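Local coordinates for synaptonemal complex protein 2 (Mus musculus, PDB 5IWZ) that forms a major part of the axial and lateral elements of synaptonemal complexes in meiotic prophase and is required for normal chromosome synapsis and for insertion of SYCP3, at residues 26-35 / 71-79; 100-111 / 149-157. One frame throughout, in Å; residues are numbered along the deposited sequence.

Both contacts join helices of the armadillo-repeat-like domain, in series along the chain, with centres about 22 Å apart; Leu73 CD2 of contact 1 lies 4.2 Å from Trp106 CE3 of contact 2. In each the segment axes pass about 10 Å apart, yet they cross at 47° in contact 1 and -15° in contact 2. Both have buried residues inside and more open polar ends, and helices 49-63 and 123-141 touch both. Contact 1 packs leucines and the edge of one phenylalanine against a helix face of isoleucines and two serines, finishing in Arg78 bound to a main-chain carbonyl. Contact 2, at 535 Å² against 452 Å², centres on two phenylalanines and closes with Glu108, Lys111 and Gln157.

Contact 1. Residues 26-35 / 71-79; sequences FKPLLALLQI and SILISIGRC
Within the armadillo-repeat-like domain, helix 27-32 and the turn after it pack on helix 66-79, through Leu29 and Leu33 on one side and Ser71, Ser75 and Arg78 on the other. The axes of segments 27-32 and 71-79 approach to 10.3 Å and cross at 47°. Leu33 brings its CD2 methyl to 3.4 Å from Ser75 OG, while its CD1 methyl leans toward Ser71 CB. Leu29, whose chi1 of -167° swings CG away from its own amide nitrogen, reaches the same hydroxyl from CG at 3.7 Å. That buried hydroxyl donates to Ser71 O at 2.7 Å, so its polarity is met inside its own helix; the helical N-H of Ser75 reaches this carbonyl from the opposite face. Toward the start of both segments, Ile72 CD1 meets the edge of the Phe26 ring at CE1, 3.9 Å away. At the other end, Arg78 bends at chi3 and NH1 donates to Ile35 O over 2.8 Å, nearly along the C=O axis (173°), with Leu33 O over one guanidinium face. Replacing Arg78 by alanine removes the guanidinium, and Ile35 O would probably lose this donor, leaving the turn 32-35 less firmly held to segment 71-79. Around the interface, helix 49-63 receives Phe26 and Ile72 on Leu56, helix 13-23 receives Leu32 on Cys16, and helix 123-141 packs against Leu73 and Ile76.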
ATOM      1  N   PHE A  26      11.808  26.880  -3.506  1.00 25.28           N
ATOM      2  CA  PHE A  26      11.610  25.849  -2.496  1.00 22.63           C
ATOM      3  C   PHE A  26      12.840  25.608  -1.628  1.00 26.95           C
ATOM      4  O   PHE A  26      12.766  24.811  -0.688  1.00 27.75           O
ATOM      5  CB  PHE A  26      11.174  24.547  -3.176  1.00 19.54           C
ATOM      6  CG  PHE A  26       9.725  24.526  -3.521  1.00 27.00           C
ATOM      7  CD1 PHE A  26       8.826  23.887  -2.688  1.00 27.47           C
ATOM      8  CD2 PHE A  26       9.252  25.160  -4.661  1.00 26.35           C
ATOM      9  CE1 PHE A  26       7.484  23.876  -2.971  1.00 24.40           C
ATOM     10  CE2 PHE A  26       7.895  25.149  -4.963  1.00 27.52           C
ATOM     11  CZ  PHE A  26       7.010  24.510  -4.122  1.00 21.66           C
ATOM     12  N   LYS A  27      13.960  26.285  -1.904  1.00 28.42           N
ATOM     13  CA  LYS A  27      15.155  26.140  -1.073  1.00 28.16           C
ATOM     14  C   LYS A  27      14.906  26.407   0.410  1.00 29.65           C
ATOM     15  O   LYS A  27      15.363  25.600   1.235  1.00 25.23           O
ATOM     16  CB  LYS A  27      16.278  27.039  -1.618  1.00 30.03           C
ATOM     17  CG  LYS A  27      16.870  26.565  -2.927  1.00 37.31           C
ATOM     18  CD  LYS A  27      18.298  27.081  -3.129  1.00 45.86           C
ATOM     19  CE  LYS A  27      18.372  28.606  -3.131  1.00 59.74           C
ATOM     20  NZ  LYS A  27      18.331  29.197  -4.507  1.00 68.76           N
ATOM     21  N   PRO A  28      14.208  27.478   0.827  1.00 27.37           N
ATOM     22  CA  PRO A  28      13.951  27.628   2.278  1.00 22.17           C
ATOM     23  C   PRO A  28      13.191  26.451   2.868  1.00 24.47           C
ATOM     24  O   PRO A  28      13.624  25.886   3.877  1.00 28.90           O
ATOM     25  CB  PRO A  28      13.164  28.953   2.359  1.00 25.64           C
ATOM     26  CG  PRO A  28      13.700  29.743   1.195  1.00 30.15           C
ATOM     27  CD  PRO A  28      13.850  28.704   0.089  1.00 28.25           C
ATOM     28  N   LEU A  29      12.088  26.029   2.244  1.00 24.47           N
ATOM     29  CA  LEU A  29      11.358  24.873   2.753  1.00 21.42           C
ATOM     30  C   LEU A  29      12.258  23.642   2.845  1.00 27.52           C
ATOM     31  O   LEU A  29      12.248  22.927   3.858  1.00 25.72           O
ATOM     32  CB  LEU A  29      10.152  24.588   1.860  1.00 23.06           C
ATOM     33  CG  LEU A  29       9.123  23.608   2.412  1.00 22.37           C
ATOM     34  CD1 LEU A  29       8.359  24.222   3.604  1.00 27.76           C
ATOM     35  CD2 LEU A  29       8.177  23.175   1.308  1.00 22.06           C
ATOM     36  N   LEU A  30      13.054  23.392   1.802  1.00 23.67           N
ATOM     37  CA  LEU A  30      13.929  22.232   1.806  1.00 27.44           C
ATOM     38  C   LEU A  30      14.945  22.314   2.936  1.00 32.42           C
ATOM     39  O   LEU A  30      15.297  21.293   3.540  1.00 31.05           O
ATOM     40  CB  LEU A  30      14.637  22.101   0.463  1.00 26.08           C
ATOM     41  CG  LEU A  30      13.872  21.502  -0.705  1.00 30.10           C
ATOM     42  CD1 LEU A  30      14.733  21.591  -1.952  1.00 30.09           C
ATOM     43  CD2 LEU A  30      13.470  20.057  -0.425  1.00 30.31           C
ATOM     44  N   ALA A  31      15.422  23.518   3.246  1.00 29.60           N
ATOM     45  CA  ALA A  31      16.393  23.655   4.324  1.00 32.27           C
ATOM     46  C   ALA A  31      15.782  23.248   5.661  1.00 39.97           C
ATOM     47  O   ALA A  31      16.452  22.616   6.493  1.00 37.87           O
ATOM     48  CB  ALA A  31      16.930  25.087   4.374  1.00 31.28           C
ATOM     49  N   LEU A  32      14.499  23.572   5.875  1.00 32.56           N
ATOM     50  CA  LEU A  32      13.836  23.155   7.107  1.00 37.89           C
ATOM     51  C   LEU A  32      13.794  21.641   7.226  1.00 45.04           C
ATOM     52  O   LEU A  32      13.887  21.097   8.332  1.00 43.51           O
ATOM     53  CB  LEU A  32      12.418  23.710   7.178  1.00 32.99           C
ATOM     54  CG  LEU A  32      12.233  25.216   7.178  1.00 35.48           C
ATOM     55  CD1 LEU A  32      10.785  25.506   7.532  1.00 36.00           C
ATOM     56  CD2 LEU A  32      13.197  25.879   8.150  1.00 42.47           C
ATOM     57  N   LEU A  33      13.635  20.941   6.103  1.00 48.94           N
ATOM     58  CA  LEU A  33      13.573  19.488   6.138  1.00 44.74           C
ATOM     59  C   LEU A  33      14.866  18.855   6.641  1.00 50.49           C
ATOM     60  O   LEU A  33      14.880  17.645   6.891  1.00 49.40           O
ATOM     61  CB  LEU A  33      13.226  18.941   4.747  1.00 44.23           C
ATOM     62  CG  LEU A  33      11.805  19.197   4.231  1.00 43.90           C
ATOM     63  CD1 LEU A  33      11.629  18.617   2.846  1.00 45.79           C
ATOM     64  CD2 LEU A  33      10.769  18.610   5.174  1.00 43.91           C
ATOM     65  N   GLN A  34      15.940  19.625   6.808  1.00 57.08           N
ATOM     66  CA  GLN A  34      17.189  19.080   7.328  1.00 65.76           C
ATOM     67  C   GLN A  34      17.363  19.310   8.826  1.00 69.55           C
ATOM     68  O   GLN A  34      18.377  18.886   9.386  1.00 76.55           O
ATOM     69  CB  GLN A  34      18.399  19.667   6.584  1.00 70.49           C
ATOM     70  CG  GLN A  34      18.230  19.856   5.078  1.00 76.94           C
ATOM     71  CD  GLN A  34      17.707  18.626   4.354  1.00 84.25           C
ATOM     72  OE1 GLN A  34      18.067  17.490   4.681  1.00 85.77           O
ATOM     73  NE2 GLN A  34      16.853  18.852   3.349  1.00 83.38           N
ATOM     74  N   ILE A  35      16.401  19.965   9.481  1.00 67.27           N
ATOM     75  CA  ILE A  35      16.424  20.196  10.924  1.00 65.54           C
ATOM     76  C   ILE A  35      15.690  19.061  11.621  1.00 70.17           C
ATOM     77  O   ILE A  35      14.677  18.557  11.121  1.00 71.77           O
ATOM     78  CB  ILE A  35      15.777  21.548  11.279  1.00 56.45           C
ATOM     79  CG1 ILE A  35      16.409  22.697  10.506  1.00 49.79           C
ATOM     80  CG2 ILE A  35      15.889  21.822  12.769  1.00 61.32           C
ATOM     81  CD1 ILE A  35      15.699  24.016  10.758  1.00 45.03           C
ATOM     82  N   SER A  71       7.435  17.076  -0.838  1.00 19.85           N
ATOM     83  CA  SER A  71       8.186  17.878   0.128  1.00 24.05           C
ATOM     84  C   SER A  71       7.251  18.751   0.963  1.00 22.88           C
ATOM     85  O   SER A  71       7.472  18.937   2.167  1.00 27.81           O
ATOM     86  CB  SER A  71       9.259  18.721  -0.584  1.00 26.73           C
ATOM     87  OG  SER A  71       8.707  19.825  -1.295  1.00 32.94           O
ATOM     88  N   ILE A  72       6.177  19.269   0.361  1.00 20.20           N
ATOM     89  CA  ILE A  72       5.225  20.066   1.131  1.00 24.66           C
ATOM     90  C   ILE A  72       4.496  19.189   2.145  1.00 25.37           C
ATOM     91  O   ILE A  72       4.367  19.550   3.321  1.00 28.98           O
ATOM     92  CB  ILE A  72       4.228  20.786   0.201  1.00 23.18           C
ATOM     93  CG1 ILE A  72       4.952  21.750  -0.748  1.00 21.69           C
ATOM     94  CG2 ILE A  72       3.232  21.544   1.035  1.00 23.26           C
ATOM     95  CD1 ILE A  72       4.196  22.019  -2.068  1.00 22.43           C
ATOM     96  N   LEU A  73       3.991  18.031   1.699  1.00 25.92           N
ATOM     97  CA  LEU A  73       3.219  17.166   2.593  1.00 26.18           C
ATOM     98  C   LEU A  73       4.057  16.716   3.779  1.00 24.30           C
ATOM     99  O   LEU A  73       3.555  16.622   4.906  1.00 26.02           O
ATOM    100  CB  LEU A  73       2.692  15.948   1.829  1.00 18.72           C
ATOM    101  CG  LEU A  73       1.665  16.250   0.752  1.00 21.70           C
ATOM    102  CD1 LEU A  73       1.530  15.053  -0.169  1.00 22.00           C
ATOM    103  CD2 LEU A  73       0.323  16.583   1.394  1.00 24.19           C
ATOM    104  N   ILE A  74       5.341  16.443   3.541  1.00 25.11           N
ATOM    105  CA  ILE A  74       6.233  16.011   4.612  1.00 25.55           C
ATOM    106  C   ILE A  74       6.478  17.142   5.604  1.00 27.11           C
ATOM    107  O   ILE A  74       6.528  16.917   6.820  1.00 27.62           O
ATOM    108  CB  ILE A  74       7.537  15.471   4.003  1.00 27.13           C
ATOM    109  CG1 ILE A  74       7.290  14.084   3.381  1.00 36.74           C
ATOM    110  CG2 ILE A  74       8.665  15.413   5.033  1.00 33.49           C
ATOM    111  CD1 ILE A  74       8.414  13.618   2.427  1.00 32.38           C
ATOM    112  N   SER A  75       6.601  18.380   5.109  1.00 27.89           N
ATOM    113  CA  SER A  75       6.825  19.525   5.992  1.00 29.02           C
ATOM    114  C   SER A  75       5.656  19.737   6.942  1.00 33.22           C
ATOM    115  O   SER A  75       5.856  20.027   8.127  1.00 37.74           O
ATOM    116  CB  SER A  75       7.063  20.796   5.166  1.00 32.94           C
ATOM    117  OG  SER A  75       8.110  20.590   4.222  1.00 39.82           O
ATOM    118  N   ILE A  76       4.426  19.631   6.434  1.00 34.71           N
ATOM    119  CA  ILE A  76       3.247  19.806   7.285  1.00 33.40           C
ATOM    120  C   ILE A  76       3.211  18.730   8.366  1.00 32.44           C
ATOM    121  O   ILE A  76       3.044  19.022   9.556  1.00 32.92           O
ATOM    122  CB  ILE A  76       1.967  19.779   6.434  1.00 34.69           C
ATOM    123  CG1 ILE A  76       2.031  20.841   5.338  1.00 37.16           C
ATOM    124  CG2 ILE A  76       0.740  19.971   7.312  1.00 35.73           C
ATOM    125  CD1 ILE A  76       1.091  20.548   4.175  1.00 32.94           C
ATOM    126  N   GLY A  77       3.391  17.472   7.966  1.00 33.07           N
ATOM    127  CA  GLY A  77       3.346  16.382   8.931  1.00 33.05           C
ATOM    128  C   GLY A  77       4.440  16.465   9.980  1.00 35.44           C
ATOM    129  O   GLY A  77       4.180  16.299  11.173  1.00 39.60           O
ATOM    130  N   ARG A  78       5.683  16.703   9.550  1.00 29.11           N
ATOM    131  CA  ARG A  78       6.805  16.769  10.493  1.00 35.42           C
ATOM    132  C   ARG A  78       6.597  17.868  11.522  1.00 38.55           C
ATOM    133  O   ARG A  78       6.968  17.721  12.692  1.00 38.75           O
ATOM    134  CB  ARG A  78       8.129  17.020   9.759  1.00 38.63           C
ATOM    135  CG  ARG A  78       8.750  15.824   9.062  1.00 51.52           C
ATOM    136  CD  ARG A  78      10.246  16.062   8.764  1.00 48.81           C
ATOM    137  NE  ARG A  78      10.585  17.485   8.764  1.00 53.40           N
ATOM    138  CZ  ARG A  78      11.548  18.034   9.504  1.00 56.16           C
ATOM    139  NH1 ARG A  78      12.285  17.278  10.307  1.00 61.70           N
ATOM    140  NH2 ARG A  78      11.788  19.338   9.440  1.00 49.00           N
ATOM    141  N   CYS A  79       6.042  18.992  11.100  1.00 32.28           N
ATOM    142  CA  CYS A  79       5.875  20.122  11.991  1.00 37.66           C
ATOM    143  C   CYS A  79       4.507  20.150  12.655  1.00 39.05           C
ATOM    144  O   CYS A  79       4.234  21.090  13.402  1.00 37.96           O
ATOM    145  CB  CYS A  79       6.111  21.432  11.224  1.00 40.16           C
ATOM    146  SG  CYS A  79       7.696  21.491  10.382  1.00 49.09           S
TER

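Contact 2. Residues 100-111 / 149-157; sequences VQKMVSWFENSK and QVLESFIPQ
Gln149 begins the contact by laying its CB against the two methyls of Val100, with CG1 at 3.8 Å. A water links its OE1 to Val100 N, accepting from the backbone and donating to the amide oxygen. Val150 CG2 faces Val100 CG2. Ser153 sets CB 3.6 Å from Val104 CG2, while its OG bonds back to Gln149 O. Phe154 is a knob in the hole formed by Val100, Met103, Val104 and Phe107: CZ approaches Met103 O, which lies near the ring plane, and CE2 meets Val104 CG2. Its edge turns toward the Phe107 face in an offset edge-to-face pair, planes at 66°. Gln157 is a second knob, among Val104, Phe107, Glu108 and Lys111; the bend at chi2, -79°, carries its amide to the last two. This amide is gripped at both ends: NE2 donates to Glu108 OE1 at 2.9 Å from above the carboxylate plane, and OE1 takes Lys111 NZ at 2.9 Å in the carbonyl plane, on a lone pair. Lys111 NZ also forms a salt bridge with Glu108 OE2 at 2.7 Å. Segments 100-108 and 149-157, nearly parallel (crossing angle -15°) and interlocking by knobs-into-holes, fit the stacked helices of an armadillo-like alpha-solenoid.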
ATOM      1  N   VAL A 100      -9.381  18.313   6.425  1.00 32.86           N
ATOM      2  CA  VAL A 100      -9.672  16.990   5.879  1.00 32.86           C
ATOM      3  C   VAL A 100     -10.290  17.101   4.484  1.00 30.31           C
ATOM      4  O   VAL A 100      -9.957  16.319   3.581  1.00 29.90           O
ATOM      5  CB  VAL A 100     -10.571  16.195   6.847  1.00 36.14           C
ATOM      6  CG1 VAL A 100     -10.960  14.851   6.236  1.00 37.12           C
ATOM      7  CG2 VAL A 100      -9.858  15.974   8.174  1.00 34.27           C
ATOM      8  N   GLN A 101     -11.178  18.084   4.275  1.00 30.41           N
ATOM      9  CA  GLN A 101     -11.782  18.276   2.955  1.00 28.00           C
ATOM     10  C   GLN A 101     -10.779  18.843   1.954  1.00 31.44           C
ATOM     11  O   GLN A 101     -10.844  18.513   0.764  1.00 32.94           O
ATOM     12  CB  GLN A 101     -13.009  19.183   3.044  1.00 28.83           C
ATOM     13  CG  GLN A 101     -14.265  18.473   3.545  1.00 46.56           C
ATOM     14  CD  GLN A 101     -14.208  18.164   5.036  1.00 57.95           C
ATOM     15  OE1 GLN A 101     -13.908  19.042   5.853  1.00 56.23           O
ATOM     16  NE2 GLN A 101     -14.481  16.907   5.397  1.00 55.40           N
ATOM     17  N   LYS A 102      -9.846  19.688   2.398  1.00 25.36           N
ATOM     18  CA  LYS A 102      -8.733  20.025   1.509  1.00 31.14           C
ATOM     19  C   LYS A 102      -7.959  18.772   1.104  1.00 23.61           C
ATOM     20  O   LYS A 102      -7.603  18.608  -0.067  1.00 29.46           O
ATOM     21  CB  LYS A 102      -7.805  21.046   2.158  1.00 37.43           C
ATOM     22  CG  LYS A 102      -8.073  22.483   1.713  1.00 49.03           C
ATOM     23  CD  LYS A 102      -9.328  23.044   2.318  1.00 49.03           C
ATOM     24  CE  LYS A 102      -9.531  24.515   1.942  1.00 47.56           C
ATOM     25  NZ  LYS A 102      -9.896  24.683   0.503  1.00 50.81           N
ATOM     26  N   MET A 103      -7.712  17.862   2.041  1.00 25.01           N
ATOM     27  CA  MET A 103      -6.964  16.660   1.669  1.00 31.57           C
ATOM     28  C   MET A 103      -7.751  15.773   0.710  1.00 25.52           C
ATOM     29  O   MET A 103      -7.148  15.124  -0.150  1.00 29.60           O
ATOM     30  CB  MET A 103      -6.560  15.889   2.916  1.00 34.69           C
ATOM     31  CG  MET A 103      -5.723  16.772   3.806  1.00 44.69           C
ATOM     32  SD  MET A 103      -4.366  15.926   4.597  1.00 47.21           S
ATOM     33  CE  MET A 103      -3.847  14.787   3.330  1.00 34.71           C
ATOM     34  N   VAL A 104      -9.087  15.735   0.833  1.00 26.77           N
ATOM     35  CA  VAL A 104      -9.902  15.038  -0.167  1.00 30.10           C
ATOM     36  C   VAL A 104      -9.693  15.666  -1.536  1.00 29.76           C
ATOM     37  O   VAL A 104      -9.471  14.974  -2.545  1.00 27.18           O
ATOM     38  CB  VAL A 104     -11.386  15.058   0.241  1.00 32.23           C
ATOM     39  CG1 VAL A 104     -12.283  14.586  -0.919  1.00 29.38           C
ATOM     40  CG2 VAL A 104     -11.590  14.191   1.471  1.00 27.23           C
ATOM     41  N   SER A 105      -9.733  16.995  -1.578  1.00 23.37           N
ATOM     42  CA  SER A 105      -9.472  17.728  -2.807  1.00 31.56           C
ATOM     43  C   SER A 105      -8.080  17.430  -3.365  1.00 24.55           C
ATOM     44  O   SER A 105      -7.926  17.217  -4.574  1.00 28.69           O
ATOM     45  CB  SER A 105      -9.641  19.221  -2.543  1.00 39.00           C
ATOM     46  OG  SER A 105      -9.092  19.965  -3.601  1.00 41.87           O
ATOM     47  N   TRP A 106      -7.049  17.409  -2.512  1.00 26.26           N
ATOM     48  CA  TRP A 106      -5.711  17.128  -3.030  1.00 27.42           C
ATOM     49  C   TRP A 106      -5.649  15.722  -3.606  1.00 31.43           C
ATOM     50  O   TRP A 106      -5.044  15.496  -4.665  1.00 27.68           O
ATOM     51  CB  TRP A 106      -4.649  17.312  -1.940  1.00 28.35           C
ATOM     52  CG  TRP A 106      -4.656  18.680  -1.304  1.00 27.25           C
ATOM     53  CD1 TRP A 106      -5.203  19.835  -1.821  1.00 24.29           C
ATOM     54  CD2 TRP A 106      -4.142  19.022  -0.010  1.00 27.44           C
ATOM     55  NE1 TRP A 106      -5.040  20.876  -0.923  1.00 29.31           N
ATOM     56  CE2 TRP A 106      -4.396  20.401   0.193  1.00 25.95           C
ATOM     57  CE3 TRP A 106      -3.488  18.300   0.997  1.00 32.93           C
ATOM     58  CZ2 TRP A 106      -4.009  21.062   1.351  1.00 26.65           C
ATOM     59  CZ3 TRP A 106      -3.109  18.965   2.159  1.00 29.69           C
ATOM     60  CH2 TRP A 106      -3.367  20.330   2.319  1.00 32.05           C
ATOM     61  N   PHE A 107      -6.292  14.767  -2.929  1.00 23.09           N
ATOM     62  CA  PHE A 107      -6.354  13.399  -3.437  1.00 22.88           C
ATOM     63  C   PHE A 107      -7.122  13.330  -4.753  1.00 26.60           C
ATOM     64  O   PHE A 107      -6.705  12.631  -5.682  1.00 33.14           O
ATOM     65  CB  PHE A 107      -7.012  12.495  -2.387  1.00 24.70           C
ATOM     66  CG  PHE A 107      -7.159  11.086  -2.827  1.00 31.22           C
ATOM     67  CD1 PHE A 107      -6.060  10.247  -2.885  1.00 34.28           C
ATOM     68  CD2 PHE A 107      -8.400  10.591  -3.186  1.00 34.31           C
ATOM     69  CE1 PHE A 107      -6.196   8.925  -3.296  1.00 35.91           C
ATOM     70  CE2 PHE A 107      -8.544   9.285  -3.589  1.00 31.20           C
ATOM     71  CZ  PHE A 107      -7.439   8.446  -3.642  1.00 27.98           C
ATOM     72  N   GLU A 108      -8.257  14.039  -4.841  1.00 24.54           N
ATOM     73  CA  GLU A 108      -8.996  14.122  -6.098  1.00 26.40           C
ATOM     74  C   GLU A 108      -8.138  14.719  -7.207  1.00 31.91           C
ATOM     75  O   GLU A 108      -8.142  14.229  -8.341  1.00 33.58           O
ATOM     76  CB  GLU A 108     -10.257  14.972  -5.915  1.00 42.77           C
ATOM     77  CG  GLU A 108     -11.325  14.367  -5.012  1.00 58.19           C
ATOM     78  CD  GLU A 108     -12.181  13.342  -5.722  1.00 74.28           C
ATOM     79  OE1 GLU A 108     -13.107  12.797  -5.076  1.00 81.16           O
ATOM     80  OE2 GLU A 108     -11.933  13.082  -6.922  1.00 75.17           O
ATOM     81  N   ASN A 109      -7.433  15.813  -6.904  1.00 28.35           N
ATOM     82  CA  ASN A 109      -6.537  16.464  -7.858  1.00 31.62           C
ATOM     83  C   ASN A 109      -5.283  15.649  -8.155  1.00 36.95           C
ATOM     84  O   ASN A 109      -4.489  16.060  -9.005  1.00 40.35           O
ATOM     85  CB  ASN A 109      -6.132  17.842  -7.338  1.00 29.93           C
ATOM     86  CG  ASN A 109      -7.306  18.818  -7.308  1.00 48.60           C
ATOM     87  OD1 ASN A 109      -8.303  18.626  -8.007  1.00 56.05           O
ATOM     88  ND2 ASN A 109      -7.195  19.858  -6.493  1.00 43.26           N
ATOM     89  N   SER A 110      -5.073  14.536  -7.462  1.00 29.10           N
ATOM     90  CA  SER A 110      -3.985  13.615  -7.758  1.00 32.81           C
ATOM     91  C   SER A 110      -4.420  12.484  -8.673  1.00 37.18           C
ATOM     92  O   SER A 110      -3.581  11.668  -9.069  1.00 27.64           O
ATOM     93  CB  SER A 110      -3.425  13.010  -6.462  1.00 31.32           C
ATOM     94  OG  SER A 110      -2.927  14.022  -5.600  1.00 34.79           O
ATOM     95  N   LYS A 111      -5.706  12.414  -9.015  1.00 34.90           N
ATOM     96  CA  LYS A 111      -6.202  11.220  -9.688  1.00 40.31           C
ATOM     97  C   LYS A 111      -5.695  11.139 -11.119  1.00 42.68           C
ATOM     98  O   LYS A 111      -5.344  10.052 -11.593  1.00 31.93           O
ATOM     99  CB  LYS A 111      -7.726  11.176  -9.624  1.00 47.52           C
ATOM    100  CG  LYS A 111      -8.243  10.874  -8.195  1.00 49.82           C
ATOM    101  CD  LYS A 111      -9.774  10.944  -8.076  1.00 44.08           C
ATOM    102  CE  LYS A 111     -10.263  10.049  -6.940  1.00 46.24           C
ATOM    103  NZ  LYS A 111     -11.648  10.395  -6.500  1.00 50.89           N
ATOM    104  N   GLN A 149     -13.748  12.483  10.478  1.00 37.54           N
ATOM    105  CA  GLN A 149     -13.788  13.018   9.120  1.00 36.25           C
ATOM    106  C   GLN A 149     -12.917  12.205   8.180  1.00 31.12           C
ATOM    107  O   GLN A 149     -13.286  11.986   7.022  1.00 34.52           O
ATOM    108  CB  GLN A 149     -13.364  14.491   9.101  1.00 39.02           C
ATOM    109  CG  GLN A 149     -14.362  15.417   9.790  1.00 38.15           C
ATOM    110  CD  GLN A 149     -14.051  16.894   9.590  1.00 38.35           C
ATOM    111  OE1 GLN A 149     -13.514  17.298   8.556  1.00 33.21           O
ATOM    112  NE2 GLN A 149     -14.367  17.701  10.599  1.00 34.58           N
ATOM    113  N   VAL A 150     -11.765  11.735   8.657  1.00 31.88           N
ATOM    114  CA  VAL A 150     -10.900  10.929   7.803  1.00 29.57           C
ATOM    115  C   VAL A 150     -11.604   9.639   7.400  1.00 30.58           C
ATOM    116  O   VAL A 150     -11.637   9.277   6.216  1.00 28.69           O
ATOM    117  CB  VAL A 150      -9.547  10.659   8.492  1.00 30.37           C
ATOM    118  CG1 VAL A 150      -8.770   9.629   7.702  1.00 30.39           C
ATOM    119  CG2 VAL A 150      -8.737  11.941   8.587  1.00 35.81           C
ATOM    120  N   LEU A 151     -12.190   8.934   8.379  1.00 29.48           N
ATOM    121  CA  LEU A 151     -12.938   7.708   8.098  1.00 33.87           C
ATOM    122  C   LEU A 151     -14.052   7.967   7.096  1.00 37.07           C
ATOM    123  O   LEU A 151     -14.212   7.226   6.114  1.00 31.32           O
ATOM    124  CB  LEU A 151     -13.541   7.144   9.395  1.00 31.89           C
ATOM    125  CG  LEU A 151     -12.995   5.995  10.253  1.00 43.37           C
ATOM    126  CD1 LEU A 151     -11.962   5.127   9.559  1.00 36.61           C
ATOM    127  CD2 LEU A 151     -12.477   6.497  11.597  1.00 51.74           C
ATOM    128  N   GLU A 152     -14.834   9.025   7.332  1.00 32.35           N
ATOM    129  CA  GLU A 152     -16.035   9.271   6.535  1.00 40.05           C
ATOM    130  C   GLU A 152     -15.690   9.621   5.094  1.00 32.53           C
ATOM    131  O   GLU A 152     -16.379   9.193   4.158  1.00 33.48           O
ATOM    132  CB  GLU A 152     -16.867  10.399   7.165  1.00 32.36           C
ATOM    133  CG  GLU A 152     -17.580  10.003   8.435  1.00 43.74           C
ATOM    134  CD  GLU A 152     -18.481   8.813   8.210  1.00 59.70           C
ATOM    135  OE1 GLU A 152     -19.254   8.845   7.228  1.00 62.53           O
ATOM    136  OE2 GLU A 152     -18.403   7.835   8.989  1.00 62.05           O
ATOM    137  N   SER A 153     -14.641  10.406   4.904  1.00 27.49           N
ATOM    138  CA  SER A 153     -14.271  10.885   3.576  1.00 31.51           C
ATOM    139  C   SER A 153     -13.427   9.886   2.798  1.00 30.41           C
ATOM    140  O   SER A 153     -13.615   9.739   1.586  1.00 34.86           O
ATOM    141  CB  SER A 153     -13.518  12.206   3.705  1.00 35.54           C
ATOM    142  OG  SER A 153     -14.326  13.150   4.392  1.00 42.95           O
ATOM    143  N   PHE A 154     -12.486   9.200   3.453  1.00 26.54           N
ATOM    144  CA  PHE A 154     -11.454   8.463   2.725  1.00 25.43           C
ATOM    145  C   PHE A 154     -11.695   6.960   2.605  1.00 31.37           C
ATOM    146  O   PHE A 154     -11.178   6.369   1.659  1.00 33.99           O
ATOM    147  CB  PHE A 154     -10.072   8.713   3.343  1.00 29.47           C
ATOM    148  CG  PHE A 154      -9.395   9.934   2.781  1.00 37.31           C
ATOM    149  CD1 PHE A 154      -8.709   9.860   1.577  1.00 35.59           C
ATOM    150  CD2 PHE A 154      -9.474  11.156   3.430  1.00 30.25           C
ATOM    151  CE1 PHE A 154      -8.092  10.977   1.043  1.00 36.46           C
ATOM    152  CE2 PHE A 154      -8.855  12.287   2.898  1.00 34.07           C
ATOM    153  CZ  PHE A 154      -8.162  12.194   1.709  1.00 38.34           C
ATOM    154  N   ILE A 155     -12.493   6.325   3.488  1.00 30.27           N
ATOM    155  CA  ILE A 155     -12.866   4.925   3.261  1.00 29.18           C
ATOM    156  C   ILE A 155     -13.498   4.718   1.882  1.00 35.88           C
ATOM    157  O   ILE A 155     -13.078   3.799   1.172  1.00 32.24           O
ATOM    158  CB  ILE A 155     -13.756   4.407   4.408  1.00 31.40           C
ATOM    159  CG1 ILE A 155     -13.007   4.413   5.735  1.00 34.86           C
ATOM    160  CG2 ILE A 155     -14.271   3.014   4.092  1.00 33.96           C
ATOM    161  CD1 ILE A 155     -11.791   3.578   5.732  1.00 36.38           C
ATOM    162  N   PRO A 156     -14.485   5.527   1.450  1.00 35.04           N
ATOM    163  CA  PRO A 156     -14.997   5.336   0.075  1.00 36.33           C
ATOM    164  C   PRO A 156     -13.969   5.629  -1.008  1.00 35.89           C
ATOM    165  O   PRO A 156     -13.967   4.947  -2.042  1.00 31.90           O
ATOM    166  CB  PRO A 156     -16.195   6.305  -0.002  1.00 37.39           C
ATOM    167  CG  PRO A 156     -16.081   7.192   1.173  1.00 39.27           C
ATOM    168  CD  PRO A 156     -15.340   6.445   2.227  1.00 37.11           C
ATOM    169  N   GLN A 157     -13.106   6.631  -0.809  1.00 30.70           N
ATOM    170  CA  GLN A 157     -12.084   6.953  -1.805  1.00 27.25           C
ATOM    171  C   GLN A 157     -11.120   5.789  -1.993  1.00 29.51           C
ATOM    172  O   GLN A 157     -10.762   5.432  -3.120  1.00 28.25           O
ATOM    173  CB  GLN A 157     -11.292   8.195  -1.374  1.00 25.63           C
ATOM    174  CG  GLN A 157     -12.084   9.493  -1.317  1.00 37.37           C
ATOM    175  CD  GLN A 157     -12.288  10.114  -2.684  1.00 39.38           C
ATOM    176  OE1 GLN A 157     -11.607   9.761  -3.648  1.00 38.86           O
ATOM    177  NE2 GLN A 157     -13.248  11.032  -2.780  1.00 37.58           N
TER
HETATM  178  O   HOH W   1     -11.266  18.981   8.451  1.00 32.38           O